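Local coordinates for ABC transporter substrate-binding protein (Pseudomonas aeruginosa, PDB 6R6K) that probably binds ferrous iron in the periplasm and hands it to an ABC transporter, undergoing large conformational changes as it does so, at residues V222-I227 / K244-S249; A174-A179 / V195-G200. All blocks are in the same frame, centred on the assembly; numbering follows the deposited sequence.

Contact 1: V222-I227 / K244-S249; sequences VIFSEI and KLYSLS. With EDO (1,2-ethanediol), chain B; EDO (1,2-ethanediol), chain R; EDO (1,2-ethanediol), chain Y.
Ile223 and Tyr246 meet backbone to backbone, the amide N of Tyr246 donating to the O of Ile223 at 2.8 Å. Tyr246 then accepts in turn: its O takes the amide N of Ser225, two residues after Ile223, also at 2.8 Å, with Phe224 CA making a weaker CA-H...O contact to the same oxygen. Ile223 N closes the other end by bonding to Lys244 O. On one face of the sheet the Tyr246 ring takes Val222 CG1 against its CD1 at 3.9 Å, and Phe224 sets ring atom CD1 near Tyr246 CB at 3.8 Å. Both aromatic groups carry CG anti to the carbonyl carbon (chi1 -64° and -67°), a shared torsion that sends them out in the same sense from paired positions. This parallel pairing belongs to a right-handed beta-alpha-beta unit, with helix 231-241 as the crossover and 244-247 as an outermost strand. The other face carries Ile223 CG2, 4.0 Å from Leu245 CD1, and Ser225 CB, against which Leu245 CD2 packs tightly. Ser247 OG adds a side-chain bond to Ser225 O at 3.1 Å, well tilted from the carbonyl plane, while Ser225 OG turns to Ile227 O at 2.7 Å. Farther out, Ala275 of helix 260-278 covers Val222 and Tyr246, and Glu278 holds the Tyr246 hydroxyl.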
# COMPACT_ATOMS: atom_id res chain seq x y z
N VAL A 222 1.80 -21.51 5.15
CA VAL A 222 1.67 -20.34 4.26
C VAL A 222 2.48 -19.17 4.80
O VAL A 222 2.39 -18.84 5.98
CB VAL A 222 0.18 -19.98 3.98
CG1 VAL A 222 0.03 -18.61 3.32
CG2 VAL A 222 -0.47 -21.06 3.12
N ILE A 223 3.27 -18.53 3.92
CA ILE A 223 4.09 -17.37 4.24
C ILE A 223 3.88 -16.28 3.21
O ILE A 223 3.98 -16.54 2.01
CB ILE A 223 5.60 -17.75 4.46
CG1 ILE A 223 5.85 -18.21 5.90
CG2 ILE A 223 6.58 -16.63 4.13
CD1 ILE A 223 5.78 -19.56 6.08
N PHE A 224 3.54 -15.07 3.68
CA PHE A 224 3.41 -13.91 2.81
C PHE A 224 4.72 -13.15 2.89
O PHE A 224 5.15 -12.75 3.98
CB PHE A 224 2.19 -13.03 3.15
CG PHE A 224 0.89 -13.76 2.93
CD1 PHE A 224 0.34 -13.87 1.65
CD2 PHE A 224 0.23 -14.36 3.99
CE1 PHE A 224 -0.84 -14.58 1.44
CE2 PHE A 224 -0.95 -15.07 3.79
CZ PHE A 224 -1.47 -15.19 2.52
N SER A 225 5.38 -13.01 1.75
CA SER A 225 6.67 -12.37 1.67
C SER A 225 6.67 -10.99 1.02
O SER A 225 6.17 -10.78 -0.09
CB SER A 225 7.68 -13.30 0.99
OG SER A 225 8.99 -12.75 0.94
N GLU A 226 7.30 -10.06 1.73
CA GLU A 226 7.54 -8.66 1.34
C GLU A 226 8.57 -8.71 0.18
O GLU A 226 8.54 -7.90 -0.75
CB GLU A 226 8.12 -7.95 2.58
CG GLU A 226 8.50 -6.50 2.48
CD GLU A 226 8.93 -5.98 3.83
OE1 GLU A 226 10.15 -5.82 4.03
OE2 GLU A 226 8.06 -5.74 4.69
N ILE A 227 9.47 -9.67 0.25
CA ILE A 227 10.50 -9.87 -0.75
C ILE A 227 9.98 -10.80 -1.82
O ILE A 227 9.66 -11.96 -1.56
CB ILE A 227 11.80 -10.39 -0.08
CG1 ILE A 227 12.33 -9.36 0.97
CG2 ILE A 227 12.83 -10.80 -1.16
CD1 ILE A 227 13.65 -9.83 1.67
N LYS A 244 5.00 -22.67 1.79
CA LYS A 244 4.59 -22.15 0.49
C LYS A 244 4.65 -20.62 0.58
O LYS A 244 3.95 -20.01 1.38
CB LYS A 244 3.21 -22.66 0.08
CG LYS A 244 3.29 -23.85 -0.88
CD LYS A 244 2.36 -23.67 -2.09
CE LYS A 244 2.92 -24.11 -3.44
NZ LYS A 244 3.27 -25.56 -3.49
N LEU A 245 5.52 -20.02 -0.23
CA LEU A 245 5.79 -18.59 -0.24
C LEU A 245 4.90 -17.83 -1.23
O LEU A 245 4.81 -18.21 -2.39
CB LEU A 245 7.29 -18.37 -0.49
CG LEU A 245 7.85 -17.13 0.19
CD1 LEU A 245 8.98 -17.48 1.09
CD2 LEU A 245 8.30 -16.12 -0.84
N TYR A 246 4.18 -16.79 -0.73
CA TYR A 246 3.25 -15.99 -1.51
C TYR A 246 3.64 -14.52 -1.48
O TYR A 246 3.93 -13.96 -0.43
CB TYR A 246 1.82 -16.15 -1.01
CG TYR A 246 1.25 -17.53 -1.23
CD1 TYR A 246 1.43 -18.54 -0.28
CD2 TYR A 246 0.53 -17.84 -2.39
CE1 TYR A 246 0.92 -19.82 -0.49
CE2 TYR A 246 -0.01 -19.11 -2.58
CZ TYR A 246 0.18 -20.10 -1.63
OH TYR A 246 -0.36 -21.35 -1.80
N SER A 247 3.63 -13.90 -2.63
CA SER A 247 3.96 -12.49 -2.70
C SER A 247 2.73 -11.72 -3.14
O SER A 247 1.91 -12.22 -3.90
CB SER A 247 5.09 -12.27 -3.69
OG SER A 247 6.23 -11.87 -2.94
N LEU A 248 2.63 -10.47 -2.66
CA LEU A 248 1.51 -9.59 -3.02
C LEU A 248 2.03 -8.31 -3.69
O LEU A 248 3.20 -7.98 -3.54
CB LEU A 248 0.63 -9.26 -1.78
CG LEU A 248 -0.00 -10.45 -1.03
CD1 LEU A 248 -0.73 -10.00 0.23
CD2 LEU A 248 -0.96 -11.20 -1.93
N SER A 249 1.16 -7.58 -4.41
CA SER A 249 1.55 -6.31 -5.04
C SER A 249 1.47 -5.21 -4.00
O SER A 249 0.53 -5.14 -3.22
CB SER A 249 0.62 -5.96 -6.18
OG SER A 249 0.86 -4.63 -6.61
C1 EDO B . 6.73 -16.11 -4.90
O1 EDO B . 5.52 -16.78 -4.62
C2 EDO B . 7.08 -15.06 -3.82
O2 EDO B . 8.47 -14.75 -3.82
C1 EDO R . 5.33 -3.91 -6.18
O1 EDO R . 5.11 -4.55 -4.92
C2 EDO R . 4.09 -4.00 -7.11
O2 EDO R . 3.91 -5.35 -7.52
C1 EDO Y . 10.39 -2.76 7.82
O1 EDO Y . 11.61 -2.29 8.42
C2 EDO Y . 10.57 -4.20 7.22
O2 EDO Y . 9.31 -4.84 7.15

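Contact 2: A174-A179 / V195-G200; sequences ATIGGA and VEPAGG. Unlike the reference sequence in segment 174-179: Gly177 (reference His). Unlike the reference sequence in segment 195-200: Gly199 (reference His). With EDO (1,2-ethanediol), chain S; EDO (1,2-ethanediol), chain Y.
Ile176 carries CG1 anti to its carbonyl carbon (chi1 -65°), which lays that branch beside Val195 CB at 4.1 Å; the two side chains run side by side and point the same way. With CG2 trans to the amide nitrogen, the second branch of Ile176 is turned instead toward the loop that follows strand 190-195, coming to 4.0 Å from Pro197 CA. Beneath these side chains the backbones pair in parallel around Ile176. Val195 N donates to Thr175 O at 2.8 Å, and Val195 O receives Gly177 N at 3.0 Å, so both polar backbone atoms of the valine are spent on residues flanking Ile176. The CA hydrogen of Ile176 also faces Val195 O. Immediately beyond, the Pro197 ring places CG 3.8 Å from Gly177 CA. Gly177, like Gly199, is probably an engineered replacement of a histidine in this mutant. Thr175 OG1 donates to Gly177 O at 2.7 Å, and Gly178 N donates to a 1,2-ethanediol, probably from the crystallisation liquor, at 3.2 Å. Helix 205-216 covers the apolar side, through Thr211 against Ile176 and Leu215 against Val195. Here two neighbouring parallel strands, 172-176 and 190-195, give way to loops at their C-terminal ends, the edge at which binding sites of parallel alpha/beta domains commonly lie.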
# COMPACT_ATOMS: atom_id res chain seq x y z
N ALA A 174 2.52 -16.82 8.55
CA ALA A 174 3.72 -16.11 8.98
C ALA A 174 4.10 -15.16 7.84
O ALA A 174 3.53 -15.26 6.73
CB ALA A 174 4.85 -17.10 9.26
N THR A 175 5.00 -14.19 8.12
CA THR A 175 5.44 -13.24 7.09
C THR A 175 6.94 -13.02 7.07
O THR A 175 7.62 -13.22 8.07
CB THR A 175 4.75 -11.85 7.24
OG1 THR A 175 5.33 -11.14 8.33
CG2 THR A 175 3.25 -11.92 7.35
N ILE A 176 7.43 -12.54 5.93
CA ILE A 176 8.80 -12.05 5.77
C ILE A 176 8.51 -10.57 5.62
O ILE A 176 7.89 -10.16 4.63
CB ILE A 176 9.60 -12.70 4.59
CG1 ILE A 176 9.82 -14.21 4.86
CG2 ILE A 176 10.95 -12.00 4.41
CD1 ILE A 176 10.45 -15.05 3.70
N GLY A 177 8.80 -9.81 6.66
CA GLY A 177 8.51 -8.39 6.73
C GLY A 177 7.06 -8.06 7.08
O GLY A 177 6.20 -8.94 7.11
N GLY A 178 6.78 -6.79 7.24
CA GLY A 178 5.42 -6.36 7.58
C GLY A 178 4.73 -5.48 6.57
O GLY A 178 3.88 -4.69 6.95
N ALA A 179 5.03 -5.62 5.28
CA ALA A 179 4.47 -4.76 4.23
C ALA A 179 2.96 -4.86 4.05
O ALA A 179 2.33 -3.87 3.69
CB ALA A 179 5.16 -5.04 2.91
N VAL A 195 9.48 -13.01 10.12
CA VAL A 195 10.86 -13.26 9.73
C VAL A 195 11.39 -11.95 9.12
O VAL A 195 10.76 -11.37 8.23
CB VAL A 195 10.99 -14.48 8.80
CG1 VAL A 195 12.44 -14.79 8.50
CG2 VAL A 195 10.31 -15.71 9.41
N GLU A 196 12.50 -11.46 9.67
CA GLU A 196 13.15 -10.22 9.24
C GLU A 196 13.77 -10.39 7.84
O GLU A 196 14.46 -11.37 7.60
CB GLU A 196 14.21 -9.79 10.27
CG GLU A 196 14.61 -8.33 10.22
CD GLU A 196 13.53 -7.31 10.51
OE1 GLU A 196 13.61 -6.21 9.91
OE2 GLU A 196 12.60 -7.59 11.31
N PRO A 197 13.46 -9.47 6.89
CA PRO A 197 14.02 -9.61 5.53
C PRO A 197 15.55 -9.52 5.52
O PRO A 197 16.12 -8.57 6.06
CB PRO A 197 13.34 -8.46 4.77
CG PRO A 197 12.16 -8.07 5.58
CD PRO A 197 12.61 -8.27 6.99
N ALA A 198 16.23 -10.52 4.95
CA ALA A 198 17.68 -10.51 4.89
C ALA A 198 18.26 -10.74 3.49
O ALA A 198 18.03 -11.80 2.86
CB ALA A 198 18.24 -11.52 5.88
N GLY A 199 18.99 -9.73 3.02
CA GLY A 199 19.74 -9.77 1.76
C GLY A 199 19.08 -9.50 0.43
O GLY A 199 19.73 -9.70 -0.60
N GLY A 200 17.83 -9.05 0.43
CA GLY A 200 17.08 -8.71 -0.78
C GLY A 200 16.47 -9.87 -1.54
O GLY A 200 16.29 -10.96 -0.98
C1 EDO S . 4.53 0.80 2.17
O1 EDO S . 5.75 0.76 2.91
C2 EDO S . 3.91 -0.63 2.09
O2 EDO S . 3.70 -1.13 3.40
C1 EDO Y . 10.39 -2.76 7.82
O1 EDO Y . 11.61 -2.29 8.42
C2 EDO Y . 10.57 -4.20 7.22
O2 EDO Y . 9.31 -4.84 7.15

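The two contacts sit side by side in one four-stranded parallel sheet, their centres about 9 Å apart; 174-179 and 195-200 both precede 222-227 in the chain. Strand order across the sheet is 190-195, 172-176, 222-225, 244-247, so contact 2 joins the first pair and contact 1 the last. The middle strands tie them together: Phe224 O lies 3.0 Å from Ile176 N, and Ile176 O the same distance from Glu226 N, both probable hydrogen bonds. Glu226 and Gly178 also share one 1,2-ethanediol. Together they illustrate how a doubly wound 2-1-3-4 sheet gathers its C-terminal loops, including the substituted Gly177 and Gly199, along one edge, where this family probably binds its metal.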